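PDB 4DS2: ubiquitin-conjugating enzyme E2, putative from Trypanosoma cruzi, which probably accepts activated ubiquitin, or a ubiquitin-like protein, as a thioester on a cysteine and passes it on towards substrates, as E2 conjugating enzymes do. Local coordinates for residues I49-L54 against Q72-F77; C106-N111 against R138-V143. One frame throughout, in Å; residues are numbered along the deposited sequence.

Contact 1. Residues I49-L54 against Q72-F77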
ATOM      1  N   ILE A  49      -5.875   7.980  15.815  1.00 38.92           N
ATOM      2  CA  ILE A  49      -4.535   7.417  15.536  1.00 36.72           C
ATOM      3  C   ILE A  49      -4.617   6.076  14.816  1.00 35.55           C
ATOM      4  O   ILE A  49      -3.628   5.578  14.301  1.00 34.98           O
ATOM      5  CB  ILE A  49      -3.659   7.278  16.795  1.00 36.62           C
ATOM      6  CG1 ILE A  49      -4.258   6.268  17.799  1.00 37.66           C
ATOM      7  CG2 ILE A  49      -3.492   8.629  17.473  1.00 37.08           C
ATOM      8  CD1 ILE A  49      -3.355   5.886  18.948  1.00 36.55           C
ATOM      9  N   TYR A  50      -5.825   5.538  14.761  1.00 37.51           N
ATOM     10  CA  TYR A  50      -6.127   4.203  14.249  1.00 38.27           C
ATOM     11  C   TYR A  50      -6.403   4.172  12.775  1.00 40.04           C
ATOM     12  O   TYR A  50      -6.524   3.094  12.181  1.00 41.72           O
ATOM     13  CB  TYR A  50      -7.338   3.624  14.995  1.00 39.52           C
ATOM     14  CG  TYR A  50      -6.984   3.348  16.439  1.00 39.25           C
ATOM     15  CD1 TYR A  50      -6.360   2.151  16.803  1.00 38.49           C
ATOM     16  CD2 TYR A  50      -7.173   4.319  17.408  1.00 39.78           C
ATOM     17  CE1 TYR A  50      -6.000   1.917  18.107  1.00 39.31           C
ATOM     18  CE2 TYR A  50      -6.808   4.100  18.713  1.00 41.34           C
ATOM     19  CZ  TYR A  50      -6.228   2.898  19.054  1.00 40.62           C
ATOM     20  OH  TYR A  50      -5.902   2.685  20.352  1.00 42.13           O
ATOM     21  N   ASN A  51      -6.430   5.351  12.172  1.00 41.06           N
ATOM     22  CA  ASN A  51      -6.746   5.476  10.815  1.00 40.45           C
ATOM     23  C   ASN A  51      -5.850   6.527  10.164  1.00 39.76           C
ATOM     24  O   ASN A  51      -5.955   7.733  10.433  1.00 39.33           O
ATOM     25  CB  ASN A  51      -8.197   5.815  10.748  1.00 44.81           C
ATOM     26  CG  ASN A  51      -8.828   5.173   9.591  1.00 48.67           C
ATOM     27  OD1 ASN A  51      -8.411   5.394   8.436  1.00 51.86           O
ATOM     28  ND2 ASN A  51      -9.774   4.285   9.877  1.00 51.13           N
ATOM     29  N   TRP A  52      -4.919   6.059   9.336  1.00 38.59           N
ATOM     30  CA  TRP A  52      -4.017   6.968   8.649  1.00 38.95           C
ATOM     31  C   TRP A  52      -4.384   7.000   7.210  1.00 38.42           C
ATOM     32  O   TRP A  52      -4.369   5.988   6.574  1.00 37.49           O
ATOM     33  CB  TRP A  52      -2.572   6.523   8.743  1.00 39.24           C
ATOM     34  CG  TRP A  52      -2.004   6.211  10.108  1.00 39.02           C
ATOM     35  CD1 TRP A  52      -2.599   6.340  11.364  1.00 39.57           C
ATOM     36  CD2 TRP A  52      -0.644   5.753  10.373  1.00 38.52           C
ATOM     37  NE1 TRP A  52      -1.729   5.977  12.352  1.00 38.73           N
ATOM     38  CE2 TRP A  52      -0.530   5.623  11.818  1.00 38.70           C
ATOM     39  CE3 TRP A  52       0.459   5.458   9.576  1.00 38.12           C
ATOM     40  CZ2 TRP A  52       0.644   5.198  12.424  1.00 38.94           C
ATOM     41  CZ3 TRP A  52       1.641   5.030  10.191  1.00 38.61           C
ATOM     42  CH2 TRP A  52       1.725   4.910  11.593  1.00 39.77           C
ATOM     43  N   ILE A  53      -4.734   8.175   6.706  1.00 41.76           N
ATOM     44  CA  ILE A  53      -4.983   8.412   5.280  1.00 42.18           C
ATOM     45  C   ILE A  53      -3.677   8.929   4.659  1.00 41.55           C
ATOM     46  O   ILE A  53      -3.099   9.919   5.126  1.00 41.04           O
ATOM     47  CB  ILE A  53      -6.112   9.452   5.059  1.00 44.46           C
ATOM     48  CG1 ILE A  53      -7.376   9.073   5.882  1.00 45.64           C
ATOM     49  CG2 ILE A  53      -6.429   9.592   3.556  1.00 43.23           C
ATOM     50  CD1 ILE A  53      -7.523   9.741   7.233  1.00 46.19           C
ATOM     51  N   LEU A  54      -3.198   8.236   3.636  1.00 41.38           N
ATOM     52  CA  LEU A  54      -1.969   8.602   2.929  1.00 42.02           C
ATOM     53  C   LEU A  54      -2.228   9.027   1.454  1.00 41.22           C
ATOM     54  O   LEU A  54      -3.193   8.574   0.833  1.00 36.54           O
ATOM     55  CB  LEU A  54      -1.005   7.416   2.908  1.00 40.89           C
ATOM     56  CG  LEU A  54      -0.544   6.679   4.168  1.00 40.56           C
ATOM     57  CD1 LEU A  54       0.500   5.656   3.712  1.00 38.13           C
ATOM     58  CD2 LEU A  54       0.042   7.601   5.217  1.00 42.48           C
ATOM     59  N   GLN A  72      -4.475   7.315  -3.240  1.00 47.42           N
ATOM     60  CA  GLN A  72      -4.833   7.478  -1.867  1.00 47.98           C
ATOM     61  C   GLN A  72      -5.078   6.153  -1.187  1.00 48.04           C
ATOM     62  O   GLN A  72      -5.782   5.285  -1.727  1.00 44.33           O
ATOM     63  CB  GLN A  72      -6.101   8.310  -1.767  1.00 52.48           C
ATOM     64  CG  GLN A  72      -5.806   9.789  -1.657  1.00 54.72           C
ATOM     65  CD  GLN A  72      -6.990  10.602  -2.000  1.00 56.42           C
ATOM     66  OE1 GLN A  72      -7.399  10.684  -3.161  1.00 59.25           O
ATOM     67  NE2 GLN A  72      -7.565  11.213  -0.992  1.00 60.15           N
ATOM     68  N   LEU A  73      -4.531   6.030   0.030  1.00 47.45           N
ATOM     69  CA  LEU A  73      -4.673   4.809   0.829  1.00 45.56           C
ATOM     70  C   LEU A  73      -5.175   5.104   2.210  1.00 45.76           C
ATOM     71  O   LEU A  73      -5.138   6.252   2.647  1.00 47.47           O
ATOM     72  CB  LEU A  73      -3.339   4.113   0.944  1.00 45.41           C
ATOM     73  CG  LEU A  73      -2.757   3.676  -0.385  1.00 46.26           C
ATOM     74  CD1 LEU A  73      -1.392   4.315  -0.583  1.00 45.17           C
ATOM     75  CD2 LEU A  73      -2.726   2.164  -0.482  1.00 48.38           C
ATOM     76  N   SER A  74      -5.675   4.049   2.869  1.00 46.41           N
ATOM     77  CA  SER A  74      -6.054   4.035   4.290  1.00 45.18           C
ATOM     78  C   SER A  74      -5.289   2.936   4.968  1.00 44.41           C
ATOM     79  O   SER A  74      -5.333   1.785   4.525  1.00 43.30           O
ATOM     80  CB  SER A  74      -7.538   3.696   4.505  1.00 47.91           C
ATOM     81  OG  SER A  74      -8.370   4.711   4.003  1.00 50.76           O
ATOM     82  N   VAL A  75      -4.615   3.288   6.061  1.00 44.50           N
ATOM     83  CA  VAL A  75      -4.038   2.323   6.982  1.00 40.86           C
ATOM     84  C   VAL A  75      -4.886   2.290   8.249  1.00 41.03           C
ATOM     85  O   VAL A  75      -4.902   3.261   9.003  1.00 42.83           O
ATOM     86  CB  VAL A  75      -2.604   2.716   7.324  1.00 39.80           C
ATOM     87  CG1 VAL A  75      -1.953   1.653   8.199  1.00 38.96           C
ATOM     88  CG2 VAL A  75      -1.822   2.988   6.048  1.00 39.89           C
ATOM     89  N   LEU A  76      -5.593   1.184   8.457  1.00 39.41           N
ATOM     90  CA  LEU A  76      -6.429   0.967   9.620  1.00 40.37           C
ATOM     91  C   LEU A  76      -5.773   0.018  10.653  1.00 40.11           C
ATOM     92  O   LEU A  76      -5.374  -1.101  10.333  1.00 38.44           O
ATOM     93  CB  LEU A  76      -7.773   0.409   9.156  1.00 43.33           C
ATOM     94  CG  LEU A  76      -8.847  -0.079  10.157  1.00 46.56           C
ATOM     95  CD1 LEU A  76      -8.980   0.778  11.434  1.00 47.47           C
ATOM     96  CD2 LEU A  76     -10.191  -0.177   9.407  1.00 47.99           C
ATOM     97  N   PHE A  77      -5.648   0.501  11.890  1.00 38.96           N
ATOM     98  CA  PHE A  77      -5.086  -0.261  12.984  1.00 38.37           C
ATOM     99  C   PHE A  77      -6.162  -0.841  13.892  1.00 41.78           C
ATOM    100  O   PHE A  77      -7.345  -0.464  13.795  1.00 46.56           O
ATOM    101  CB  PHE A  77      -4.200   0.619  13.832  1.00 36.80           C
ATOM    102  CG  PHE A  77      -2.945   1.045  13.148  1.00 34.27           C
ATOM    103  CD1 PHE A  77      -2.967   2.081  12.222  1.00 34.35           C
ATOM    104  CD2 PHE A  77      -1.746   0.441  13.445  1.00 32.97           C
ATOM    105  CE1 PHE A  77      -1.798   2.511  11.606  1.00 33.36           C
ATOM    106  CE2 PHE A  77      -0.569   0.850  12.828  1.00 32.91           C
ATOM    107  CZ  PHE A  77      -0.590   1.905  11.927  1.00 32.87           C
TER

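Contact 2. Residues C106-N111 against R138-V143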
ATOM      1  N   CYS A 106      -5.546  -8.983   0.163  1.00 39.64           N
ATOM      2  CA  CYS A 106      -5.493 -10.205   0.920  1.00 40.03           C
ATOM      3  C   CYS A 106      -4.633  -9.947   2.145  1.00 40.56           C
ATOM      4  O   CYS A 106      -3.569  -9.323   2.035  1.00 42.11           O
ATOM      5  CB  CYS A 106      -4.870 -11.287   0.059  1.00 39.72           C
ATOM      6  SG  CYS A 106      -4.914 -12.919   0.803  1.00 40.12           S
ATOM      7  N   ASP A 107      -5.070 -10.409   3.316  1.00 41.86           N
ATOM      8  CA  ASP A 107      -4.277 -10.188   4.531  1.00 40.98           C
ATOM      9  C   ASP A 107      -2.962 -10.914   4.434  1.00 39.40           C
ATOM     10  O   ASP A 107      -2.047 -10.591   5.169  1.00 38.00           O
ATOM     11  CB  ASP A 107      -4.912 -10.688   5.805  1.00 43.69           C
ATOM     12  CG  ASP A 107      -6.342 -10.909   5.694  1.00 49.15           C
ATOM     13  OD1 ASP A 107      -7.026 -10.129   4.978  1.00 54.74           O
ATOM     14  OD2 ASP A 107      -6.791 -11.867   6.362  1.00 55.68           O
ATOM     15  N   ARG A 108      -2.889 -11.928   3.577  1.00 38.62           N
ATOM     16  CA  ARG A 108      -1.691 -12.728   3.492  1.00 38.73           C
ATOM     17  C   ARG A 108      -0.508 -11.925   3.036  1.00 36.92           C
ATOM     18  O   ARG A 108       0.620 -12.163   3.495  1.00 36.42           O
ATOM     19  CB  ARG A 108      -1.899 -13.925   2.603  1.00 39.93           C
ATOM     20  CG  ARG A 108      -2.754 -14.961   3.272  1.00 43.09           C
ATOM     21  CD  ARG A 108      -3.582 -15.663   2.240  1.00 47.04           C
ATOM     22  NE  ARG A 108      -3.739 -17.072   2.509  1.00 52.39           N
ATOM     23  CZ  ARG A 108      -4.500 -17.861   1.751  1.00 58.06           C
ATOM     24  NH1 ARG A 108      -4.623 -19.167   2.046  1.00 61.57           N
ATOM     25  NH2 ARG A 108      -5.142 -17.350   0.691  1.00 57.09           N
ATOM     26  N   MET A 109      -0.762 -10.964   2.158  1.00 34.83           N
ATOM     27  CA  MET A 109       0.294 -10.124   1.646  1.00 34.13           C
ATOM     28  C   MET A 109       1.159  -9.617   2.758  1.00 33.59           C
ATOM     29  O   MET A 109       2.355  -9.581   2.634  1.00 33.69           O
ATOM     30  CB  MET A 109      -0.296  -8.943   0.917  1.00 34.95           C
ATOM     31  CG  MET A 109       0.714  -8.065   0.217  1.00 36.48           C
ATOM     32  SD  MET A 109      -0.130  -6.947  -0.930  1.00 41.55           S
ATOM     33  CE  MET A 109       1.109  -5.667  -1.079  1.00 37.35           C
ATOM     34  N   VAL A 110       0.536  -9.185   3.840  1.00 35.38           N
ATOM     35  CA  VAL A 110       1.259  -8.607   4.963  1.00 35.39           C
ATOM     36  C   VAL A 110       1.492  -9.630   6.064  1.00 35.75           C
ATOM     37  O   VAL A 110       2.528  -9.606   6.708  1.00 35.73           O
ATOM     38  CB  VAL A 110       0.491  -7.382   5.545  1.00 35.07           C
ATOM     39  CG1 VAL A 110       0.988  -7.053   6.958  1.00 35.81           C
ATOM     40  CG2 VAL A 110       0.618  -6.168   4.641  1.00 32.29           C
ATOM     41  N   ASN A 111       0.519 -10.512   6.278  1.00 37.02           N
ATOM     42  CA  ASN A 111       0.474 -11.363   7.478  1.00 37.52           C
ATOM     43  C   ASN A 111       1.410 -12.541   7.458  1.00 38.57           C
ATOM     44  O   ASN A 111       1.843 -12.999   8.519  1.00 44.76           O
ATOM     45  CB  ASN A 111      -0.941 -11.877   7.728  1.00 37.76           C
ATOM     46  CG  ASN A 111      -1.883 -10.785   8.164  1.00 36.83           C
ATOM     47  OD1 ASN A 111      -1.466  -9.693   8.540  1.00 36.68           O
ATOM     48  ND2 ASN A 111      -3.156 -11.066   8.103  1.00 37.40           N
ATOM     49  N   ARG A 138       3.275 -14.067  -9.054  1.00 44.03           N
ATOM     50  CA  ARG A 138       2.125 -14.516  -8.328  1.00 43.52           C
ATOM     51  C   ARG A 138       2.496 -15.250  -7.032  1.00 45.31           C
ATOM     52  O   ARG A 138       3.429 -16.044  -7.026  1.00 46.01           O
ATOM     53  CB  ARG A 138       1.354 -15.478  -9.226  1.00 45.13           C
ATOM     54  CG  ARG A 138       0.048 -15.954  -8.637  1.00 45.25           C
ATOM     55  CD  ARG A 138      -0.936 -16.390  -9.710  1.00 46.54           C
ATOM     56  NE  ARG A 138      -2.224 -16.665  -9.088  1.00 46.93           N
ATOM     57  CZ  ARG A 138      -2.518 -17.779  -8.420  1.00 49.64           C
ATOM     58  NH1 ARG A 138      -1.614 -18.764  -8.302  1.00 51.41           N
ATOM     59  NH2 ARG A 138      -3.731 -17.919  -7.881  1.00 49.28           N
ATOM     60  N   ARG A 139       1.719 -15.023  -5.961  1.00 43.50           N
ATOM     61  CA  ARG A 139       1.805 -15.839  -4.728  1.00 42.25           C
ATOM     62  C   ARG A 139       0.436 -16.327  -4.233  1.00 42.37           C
ATOM     63  O   ARG A 139      -0.308 -16.950  -4.971  1.00 44.80           O
ATOM     64  CB  ARG A 139       2.504 -15.082  -3.621  1.00 40.13           C
ATOM     65  CG  ARG A 139       3.907 -14.720  -3.981  1.00 40.73           C
ATOM     66  CD  ARG A 139       4.471 -13.775  -2.959  1.00 39.23           C
ATOM     67  NE  ARG A 139       5.662 -13.151  -3.482  1.00 38.51           N
ATOM     68  CZ  ARG A 139       6.138 -11.985  -3.086  1.00 39.37           C
ATOM     69  NH1 ARG A 139       5.533 -11.271  -2.145  1.00 38.77           N
ATOM     70  NH2 ARG A 139       7.257 -11.537  -3.622  1.00 42.53           N
ATOM     71  N   ASP A 140       0.118 -16.067  -2.970  1.00 41.62           N
ATOM     72  CA  ASP A 140      -1.090 -16.587  -2.336  1.00 41.14           C
ATOM     73  C   ASP A 140      -1.992 -15.425  -1.984  1.00 38.70           C
ATOM     74  O   ASP A 140      -2.930 -15.594  -1.229  1.00 38.16           O
ATOM     75  CB  ASP A 140      -0.694 -17.382  -1.083  1.00 41.83           C
ATOM     76  CG  ASP A 140       0.018 -16.521  -0.040  1.00 41.80           C
ATOM     77  OD1 ASP A 140       0.505 -15.403  -0.374  1.00 41.74           O
ATOM     78  OD2 ASP A 140       0.079 -16.950   1.128  1.00 41.97           O
ATOM     79  N   ASP A 141      -1.692 -14.245  -2.558  1.00 38.92           N
ATOM     80  CA  ASP A 141      -2.344 -12.954  -2.218  1.00 36.82           C
ATOM     81  C   ASP A 141      -3.110 -12.324  -3.394  1.00 35.89           C
ATOM     82  O   ASP A 141      -3.473 -11.142  -3.369  1.00 35.35           O
ATOM     83  CB  ASP A 141      -1.319 -11.958  -1.621  1.00 35.66           C
ATOM     84  CG  ASP A 141      -0.117 -11.719  -2.514  1.00 35.50           C
ATOM     85  OD1 ASP A 141       0.010 -12.387  -3.565  1.00 35.30           O
ATOM     86  OD2 ASP A 141       0.727 -10.864  -2.161  1.00 36.37           O
ATOM     87  N   ASP A 142      -3.369 -13.118  -4.413  1.00 37.05           N
ATOM     88  CA  ASP A 142      -4.243 -12.693  -5.496  1.00 38.65           C
ATOM     89  C   ASP A 142      -5.680 -12.611  -5.011  1.00 39.40           C
ATOM     90  O   ASP A 142      -6.155 -13.558  -4.374  1.00 38.07           O
ATOM     91  CB  ASP A 142      -4.150 -13.652  -6.681  1.00 39.71           C
ATOM     92  CG  ASP A 142      -3.155 -13.171  -7.753  1.00 39.28           C
ATOM     93  OD1 ASP A 142      -2.159 -12.449  -7.441  1.00 37.42           O
ATOM     94  OD2 ASP A 142      -3.405 -13.515  -8.922  1.00 37.97           O
ATOM     95  N   VAL A 143      -6.322 -11.454  -5.279  1.00 39.04           N
ATOM     96  CA  VAL A 143      -7.729 -11.185  -4.908  1.00 41.04           C
ATOM     97  C   VAL A 143      -8.632 -10.952  -6.129  1.00 42.41           C
ATOM     98  O   VAL A 143      -9.832 -10.943  -5.988  1.00 42.07           O
ATOM     99  CB  VAL A 143      -7.891  -9.936  -3.975  1.00 38.50           C
ATOM    100  CG1 VAL A 143      -7.023 -10.066  -2.750  1.00 36.57           C
ATOM    101  CG2 VAL A 143      -7.577  -8.655  -4.719  1.00 36.67           C
TER
HETATM  102  O   HOH W   1      -3.850  -8.850  -2.150  1.00 24.78           O

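Contact 1. Residues I49-L54 against Q72-F77
Residues 51-54 and 72-76 run antiparallel as neighbouring strands of the sheet, with axes 4.6 Å apart; Trp52 faces Val75 and Leu54 faces Leu73 in hydrogen-bonded pairs, while Asn51-Leu76 and Ile53-Ser74 are non-hydrogen-bonded. Just beyond the paired strands, Phe77 N donates to Tyr50 O (2.8 Å), carrying the register into the turn. Trp52 and Phe77 meet as an oblique aromatic pair. Phe77 brings its CE1 corner over one face of the indole, 3.4 Å from Trp52 CE2, and the Phe77 ring leans at 44° to the five-membered ring. The indole NE1 of Trp52 reaches back to Ile49 O (2.8 Å), a bent bond that probably limits the ring's rotation. On the same face, Val75 CB packs 4.1 Å from Trp52 CB, and Leu54 CD1 lies beside Val75 CG2. The other face carries Asn51, Ile53, Ser74 and Leu76; here Leu76 CD1 approaches the amide nitrogen ND2 of Asn51. The apolar face is covered by helix 11-27, through Leu17 and Leu20 on Trp52, and by helix 120-132, through Ile124 on Leu54 and Leu128 on Leu73; strands 40-46 and 87-90 flank the pair.

Contact 2. Residues C106-N111 against R138-V143
Cys106 and Asp141 bring two loop regions of the UBC fold together, their CA atoms 5.2 Å apart. Cys106 precedes the turn leading into a short helix, where E2 enzymes carry their active-site cysteine, so it is probably the thioester-forming residue here. Its CB faces the 138-143 segment, with Cys106 CB 3.7 Å from Asp141 O and equally far from the methyl CG1 of Val143. A water bridges the Cys106 and Asp141 backbones: it accepts from Cys106 N (2.9 Å) and donates to Asp141 O (2.6 Å).

To one side of the cysteine, the bent Arg108 chain runs obliquely across Asp140. Arg108 NE and Asp140 OD2 are 4.1 Å apart, beyond a salt bridge, and the oxygen lies well out of the guanidinium plane, so any attraction would be that of nearby charges. The Asp112 carboxylate also lies close to Asp140 OD2, a like-charged neighbour. Met109 instead lays its CG against Asp141 OD2 (3.7 Å) and extends its chain towards Val127 and Val131 of helix 120-132. From that helix Arg130 forms a salt bridge with Asp141 OD1, holding the buried carboxylate beside the methionine.

Farther out, Asp142 points its CB away from 106-111 and its OD1 forms a salt bridge with Arg148 of helix 145-153, while a weak bond from Arg138 NE to Asp142 OD2, part of a salt bridge, closes the loop on itself. With chi1 at -173°, Cys106 SG is placed to accept a capping bond from Arg108 N at 3.6 Å.

How the contacts relate
Contacts 1 and 2 follow one another along the chain, the first closing before the second opens, and both belong to the one ubiquitin-conjugating fold. Their centres are 19 Å apart and their nearest atoms about 9 Å, so they do not touch. Helix 120-132 links them, presenting residues to both: it packs against the sheet at contact 1 and reaches the loops of contact 2 nearer its C-terminal end. One contact thus belongs to the central antiparallel sheet and its apolar core, the other to the loops around the probable active-site cysteine, and this helix connects the framework of the fold to its likely reactive edge.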